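Local structure of uncharacterized protein (Xanthomonas campestris pv. campestris, 3HIU) at residues Met89-Thr94 with Val153-Arg158; Val116-Ala121 with Glu125-Cys130. The protein is of unknown function but adopts an all-helical fold of the ferritin-like clan and is found here as a pair of subunits. One frame throughout, in Å; residues are numbered along the deposited sequence.

Contact 1: residues Met89-Thr94 with Val153-Arg158; sequences MTDEVT and VAFLER. With EDO (1,2-ethanediol), chain L.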
loop_
_atom_site.group_PDB
_atom_site.type_symbol
_atom_site.label_atom_id
_atom_site.label_comp_id
_atom_site.label_asym_id
_atom_site.label_seq_id
_atom_site.Cartn_x
_atom_site.Cartn_y
_atom_site.Cartn_z
HETATM N N MSE B 89 -3.972 -25.586 -2.667
HETATM C CA MSE B 89 -3.162 -24.902 -1.667
HETATM C C MSE B 89 -2.559 -23.615 -2.240
HETATM O O MSE B 89 -1.420 -23.255 -1.945
HETATM C CB MSE B 89 -2.078 -25.838 -1.108
HETATM C CG MSE B 89 -0.833 -25.985 -1.982
HETATM SE SE MSE B 89 0.802 -25.277 -1.160
HETATM C CE MSE B 89 1.658 -26.964 -0.648
ATOM N N THR B 90 -3.342 -22.921 -3.063
ATOM C CA THR B 90 -2.918 -21.631 -3.601
ATOM C C THR B 90 -3.116 -20.496 -2.590
ATOM O O THR B 90 -4.100 -20.458 -1.848
ATOM C CB THR B 90 -3.609 -21.287 -4.948
ATOM O OG1 THR B 90 -5.035 -21.304 -4.796
ATOM C CG2 THR B 90 -3.214 -22.287 -6.016
ATOM N N ASP B 91 -2.159 -19.575 -2.585
ATOM C CA ASP B 91 -2.086 -18.504 -1.603
ATOM C C ASP B 91 -2.752 -17.246 -2.147
ATOM O O ASP B 91 -2.955 -16.277 -1.408
ATOM C CB ASP B 91 -0.612 -18.187 -1.349
ATOM C CG ASP B 91 -0.281 -18.040 0.115
ATOM O OD1 ASP B 91 -1.161 -18.290 0.967
ATOM O OD2 ASP B 91 0.882 -17.683 0.408
ATOM N N GLU B 92 -3.085 -17.261 -3.438
ATOM C CA GLU B 92 -3.320 -16.021 -4.179
ATOM C C GLU B 92 -4.412 -15.114 -3.598
ATOM O O GLU B 92 -4.404 -13.907 -3.839
ATOM C CB GLU B 92 -3.573 -16.298 -5.669
ATOM C CG GLU B 92 -5.038 -16.482 -6.046
ATOM C CD GLU B 92 -5.428 -17.937 -6.197
ATOM O OE1 GLU B 92 -4.515 -18.785 -6.305
ATOM O OE2 GLU B 92 -6.645 -18.234 -6.210
ATOM N N VAL B 93 -5.336 -15.689 -2.825
ATOM C CA VAL B 93 -6.451 -14.921 -2.260
ATOM C C VAL B 93 -6.108 -14.174 -0.959
ATOM O O VAL B 93 -6.532 -13.033 -0.778
ATOM C CB VAL B 93 -7.702 -15.799 -2.038
ATOM C CG1 VAL B 93 -7.611 -16.535 -0.703
ATOM C CG2 VAL B 93 -8.969 -14.948 -2.095
ATOM N N THR B 94 -5.357 -14.814 -0.059
ATOM C CA THR B 94 -4.895 -14.155 1.162
ATOM C C THR B 94 -3.993 -12.987 0.791
ATOM O O THR B 94 -4.069 -11.900 1.367
ATOM C CB THR B 94 -4.123 -15.128 2.098
ATOM O OG1 THR B 94 -3.472 -14.386 3.131
ATOM C CG2 THR B 94 -3.062 -15.884 1.340
ATOM N N VAL B 153 -8.187 -16.941 8.222
ATOM C CA VAL B 153 -8.513 -18.093 9.035
ATOM C C VAL B 153 -9.195 -19.172 8.209
ATOM O O VAL B 153 -8.752 -20.320 8.181
ATOM C CB VAL B 153 -9.417 -17.684 10.181
ATOM C CG1 VAL B 153 -9.979 -18.911 10.869
ATOM C CG2 VAL B 153 -8.632 -16.809 11.148
ATOM N N ALA B 154 -10.270 -18.794 7.530
ATOM C CA ALA B 154 -10.998 -19.739 6.694
ATOM C C ALA B 154 -10.055 -20.387 5.699
ATOM O O ALA B 154 -10.178 -21.570 5.392
ATOM C CB ALA B 154 -12.140 -19.052 5.975
ATOM N N PHE B 155 -9.107 -19.611 5.193
ATOM C CA PHE B 155 -8.148 -20.169 4.258
ATOM C C PHE B 155 -7.369 -21.284 4.947
ATOM O O PHE B 155 -7.202 -22.391 4.404
ATOM C CB PHE B 155 -7.174 -19.102 3.752
ATOM C CG PHE B 155 -6.049 -19.674 2.951
ATOM C CD1 PHE B 155 -6.172 -19.838 1.584
ATOM C CD2 PHE B 155 -4.884 -20.102 3.574
ATOM C CE1 PHE B 155 -5.146 -20.398 0.851
ATOM C CE2 PHE B 155 -3.855 -20.661 2.847
ATOM C CZ PHE B 155 -3.986 -20.811 1.483
ATOM N N LEU B 156 -6.894 -20.975 6.151
ATOM C CA LEU B 156 -6.066 -21.906 6.902
ATOM C C LEU B 156 -6.829 -23.196 7.218
ATOM O O LEU B 156 -6.375 -24.282 6.863
ATOM C CB LEU B 156 -5.534 -21.240 8.180
ATOM C CG LEU B 156 -4.569 -20.063 7.969
ATOM C CD1 LEU B 156 -4.218 -19.366 9.285
ATOM C CD2 LEU B 156 -3.307 -20.523 7.244
ATOM N N GLU B 157 -7.989 -23.057 7.864
ATOM C CA GLU B 157 -8.828 -24.186 8.259
ATOM C C GLU B 157 -9.214 -25.050 7.077
ATOM O O GLU B 157 -9.292 -26.271 7.191
ATOM C CB GLU B 157 -10.088 -23.678 8.948
ATOM C CG GLU B 157 -9.800 -22.922 10.231
ATOM C CD GLU B 157 -11.040 -22.275 10.822
ATOM O OE1 GLU B 157 -11.942 -21.886 10.048
ATOM O OE2 GLU B 157 -11.106 -22.153 12.065
ATOM N N ARG B 158 -9.459 -24.401 5.944
ATOM C CA ARG B 158 -9.793 -25.077 4.692
ATOM C C ARG B 158 -8.588 -25.840 4.131
ATOM O O ARG B 158 -8.708 -27.001 3.730
ATOM C CB ARG B 158 -10.299 -24.042 3.678
ATOM C CG ARG B 158 -10.946 -24.595 2.423
ATOM C CD ARG B 158 -11.581 -23.459 1.584
ATOM N NE ARG B 158 -12.960 -23.173 1.976
ATOM C CZ ARG B 158 -13.408 -22.008 2.440
ATOM N NH1 ARG B 158 -12.587 -20.964 2.563
ATOM N NH2 ARG B 158 -14.697 -21.885 2.766
HETATM C C1 EDO L . -14.668 -19.713 10.476
HETATM O O1 EDO L . -13.693 -20.319 9.616
HETATM C C2 EDO L . -14.689 -20.399 11.835
HETATM O O2 EDO L . -13.376 -20.885 12.134
#
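The carboxylate of Asp91 is gripped from the second subunit while it leans on Phe155. Its OD2 takes a salt bridge from Lys9 and a hydrogen bond from Trp10, both of the second subunit. Asp91 OD1 is 3.8 Å from Phe155 CZ, at the outer end of the ring. OD1 sits obliquely to the ring, neither over its face nor at its edge; the carboxylate and ring planes are 41° apart. Phe155 is the only residue of 153-158 that touches 89-94. Its CG lies anti to the backbone N (chi1 171°), and the ring reaches out from helix 124-159 to the loop. The carbonyl oxygen of Thr90 lies at the ring edge, near its plane. It is modelled too close to CE1, so the exact spacing there is doubtful. Val93 adds looser apolar packing, with CG1 4.3 Å from Phe155 CD1. Tyr35 touches both Val93 and Phe155. Within the loop, Thr90 OG1 gives a weak hydrogen bond to Glu92 OE1, at 3.0 Å. Glu92 also has a salt bridge to Arg31. Glu157 extends from the same helix and binds a 1,2-ethanediol, probably from the crystallisation liquor. Glu157 OE1 accepts a hydrogen bond from EDO O2 at 2.7 Å; the separation from EDO O1 is too short to be trusted. Phe155 also packs on Arg6 of the second subunit, so the aromatic ring lies at the subunit interface. The contact ties the loop leading into helix 94-120 to the C-terminal part of helix 124-159, with the loop before helix 36-62 and the second subunit alongside.

Contact 2: residues Val116-Ala121 with Glu125-Cys130; sequences VAARSA and EVAQIC
Ala118 and Ala127 meet methyl to methyl, their CB atoms 3.7 Å apart. This is the centre of the apolar packing between 116-121 and 125-130. The CB of Ala118 is also 3.7 Å from Ala127 N, so the methyl rests against the backbone of the facing helix as well as its side chain. Val126 adds one branch: its CG1 is 4.1 Å from Ala118 CB. With CG1 anti to the backbone N (chi1 179°), this branch is the one that meets Ala118. The same valine also packs on Leu7 of helix 2-28 and on Cys59 and Leu62 of helix 36-62, which places it in the core of the bundle. Near the turn, Ala121 packs on Ser3 and Leu7 of helix 2-28. Arg119 contributes the aliphatic part of its chain at the border, with CG 4.3 Å from Ala127 CB.

The two segments belong to a helical hairpin. A short turn joins helix 94-120 to helix 124-159, and the segments run nearly antiparallel, at 164°. Their axes approach to 8.1 Å. Small residues at the crossing suit this spacing: the CA atoms of Ala118 and Ala127 are only 5.1 Å apart. Such hairpins build the four-helix bundle of ferritin-like proteins, and this one forms its second half.

Polar interactions lie off to the side. No hydrogen bond links the two segments. The extended chain of Arg119 carries its guanidinium past Ala127, and NH2 forms a salt bridge with Glu131, one turn further along helix 124-159. Backbone bonds hold each helix separately, as from Ser120 N to Val116 O.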
loop_
_atom_site.group_PDB
_atom_site.type_symbol
_atom_site.label_atom_id
_atom_site.label_comp_id
_atom_site.label_asym_id
_atom_site.label_seq_id
_atom_site.Cartn_x
_atom_site.Cartn_y
_atom_site.Cartn_z
ATOM N N VAL B 116 -4.193 18.623 -2.222
ATOM C CA VAL B 116 -3.245 19.694 -1.920
ATOM C C VAL B 116 -2.761 20.429 -3.185
ATOM O O VAL B 116 -2.618 21.655 -3.182
ATOM C CB VAL B 116 -2.035 19.169 -1.109
ATOM C CG1 VAL B 116 -1.110 20.310 -0.722
ATOM C CG2 VAL B 116 -2.506 18.448 0.131
ATOM N N ALA B 117 -2.511 19.681 -4.258
ATOM C CA ALA B 117 -2.124 20.280 -5.537
ATOM C C ALA B 117 -3.304 20.998 -6.192
ATOM O O ALA B 117 -3.116 21.886 -7.031
ATOM C CB ALA B 117 -1.545 19.228 -6.488
ATOM N N ALA B 118 -4.518 20.600 -5.817
ATOM C CA ALA B 118 -5.721 21.282 -6.280
ATOM C C ALA B 118 -5.981 22.552 -5.463
ATOM O O ALA B 118 -6.254 23.615 -6.015
ATOM C CB ALA B 118 -6.923 20.347 -6.215
ATOM N N ARG B 119 -5.901 22.440 -4.142
ATOM C CA ARG B 119 -6.102 23.606 -3.298
ATOM C C ARG B 119 -5.121 24.711 -3.678
ATOM O O ARG B 119 -5.531 25.836 -4.010
ATOM C CB ARG B 119 -6.013 23.234 -1.814
ATOM C CG ARG B 119 -7.308 22.603 -1.310
ATOM C CD ARG B 119 -7.262 22.160 0.142
ATOM N NE ARG B 119 -8.499 21.461 0.500
ATOM C CZ ARG B 119 -8.662 20.721 1.594
ATOM N NH1 ARG B 119 -7.664 20.571 2.456
ATOM N NH2 ARG B 119 -9.826 20.122 1.824
ATOM N N SER B 120 -3.830 24.377 -3.651
ATOM C CA SER B 120 -2.765 25.306 -4.038
ATOM C C SER B 120 -3.015 25.959 -5.407
ATOM O O SER B 120 -2.658 27.118 -5.627
ATOM C CB SER B 120 -1.399 24.597 -4.008
ATOM O OG SER B 120 -0.465 25.203 -4.890
ATOM N N ALA B 121 -3.628 25.207 -6.319
ATOM C CA ALA B 121 -3.924 25.693 -7.666
ATOM C C ALA B 121 -5.231 26.486 -7.701
ATOM O O ALA B 121 -5.610 27.028 -8.743
ATOM C CB ALA B 121 -3.977 24.535 -8.655
ATOM N N GLU B 125 -13.068 22.846 -7.173
ATOM C CA GLU B 125 -13.941 21.790 -7.689
ATOM C C GLU B 125 -13.157 20.501 -7.907
ATOM O O GLU B 125 -13.640 19.425 -7.581
ATOM C CB GLU B 125 -14.611 22.202 -9.007
ATOM C CG GLU B 125 -15.619 23.336 -8.894
ATOM C CD GLU B 125 -14.997 24.719 -9.064
ATOM O OE1 GLU B 125 -13.753 24.824 -9.167
ATOM O OE2 GLU B 125 -15.762 25.708 -9.102
ATOM N N VAL B 126 -11.959 20.614 -8.479
ATOM C CA VAL B 126 -11.071 19.467 -8.636
ATOM C C VAL B 126 -10.805 18.851 -7.263
ATOM O O VAL B 126 -10.866 17.642 -7.096
ATOM C CB VAL B 126 -9.727 19.863 -9.307
ATOM C CG1 VAL B 126 -8.820 18.653 -9.442
ATOM C CG2 VAL B 126 -9.978 20.472 -10.667
ATOM N N ALA B 127 -10.541 19.707 -6.279
ATOM C CA ALA B 127 -10.223 19.270 -4.927
ATOM C C ALA B 127 -11.337 18.428 -4.305
ATOM O O ALA B 127 -11.071 17.481 -3.562
ATOM C CB ALA B 127 -9.898 20.475 -4.052
ATOM N N GLN B 128 -12.584 18.776 -4.604
ATOM C CA GLN B 128 -13.725 18.034 -4.071
ATOM C C GLN B 128 -13.805 16.657 -4.721
ATOM O O GLN B 128 -13.952 15.653 -4.031
ATOM C CB GLN B 128 -15.041 18.804 -4.274
ATOM C CG GLN B 128 -15.964 18.845 -3.036
ATOM C CD GLN B 128 -16.744 17.555 -2.803
ATOM O OE1 GLN B 128 -16.494 16.832 -1.835
ATOM N NE2 GLN B 128 -17.697 17.268 -3.687
ATOM N N ILE B 129 -13.712 16.614 -6.049
ATOM C CA ILE B 129 -13.633 15.341 -6.752
ATOM C C ILE B 129 -12.695 14.453 -5.950
ATOM O O ILE B 129 -13.063 13.362 -5.515
ATOM C CB ILE B 129 -13.059 15.481 -8.187
ATOM C CG1 ILE B 129 -13.805 16.548 -8.985
ATOM C CG2 ILE B 129 -13.147 14.152 -8.928
ATOM C CD1 ILE B 129 -15.142 16.078 -9.524
ATOM N N CYS B 130 -11.490 14.965 -5.730
ATOM C CA CYS B 130 -10.416 14.171 -5.163
ATOM C C CYS B 130 -10.653 13.732 -3.723
ATOM O O CYS B 130 -10.205 12.662 -3.316
ATOM C CB CYS B 130 -9.101 14.922 -5.287
ATOM S SG CYS B 130 -8.659 15.180 -6.990
#

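How the contacts relate
The two contacts lie on opposite sides of the chain's centre. Their centres are 41 Å apart and their nearest atoms about 26 Å. They share helix 124-159: contact 2 uses its start and contact 1 its C-terminal part. Along the chain the order is 89-94, 116-121, 125-130, 153-158, so contact 2 falls between the two segments of contact 1. Together they frame the hairpin of helices 94-120 and 124-159 at both ends. They do not touch within one chain. In the dimer, segment 153-158 of one subunit packs on segment 116-121 of the other, through Val153 and Leu156 on Val116 of the second subunit.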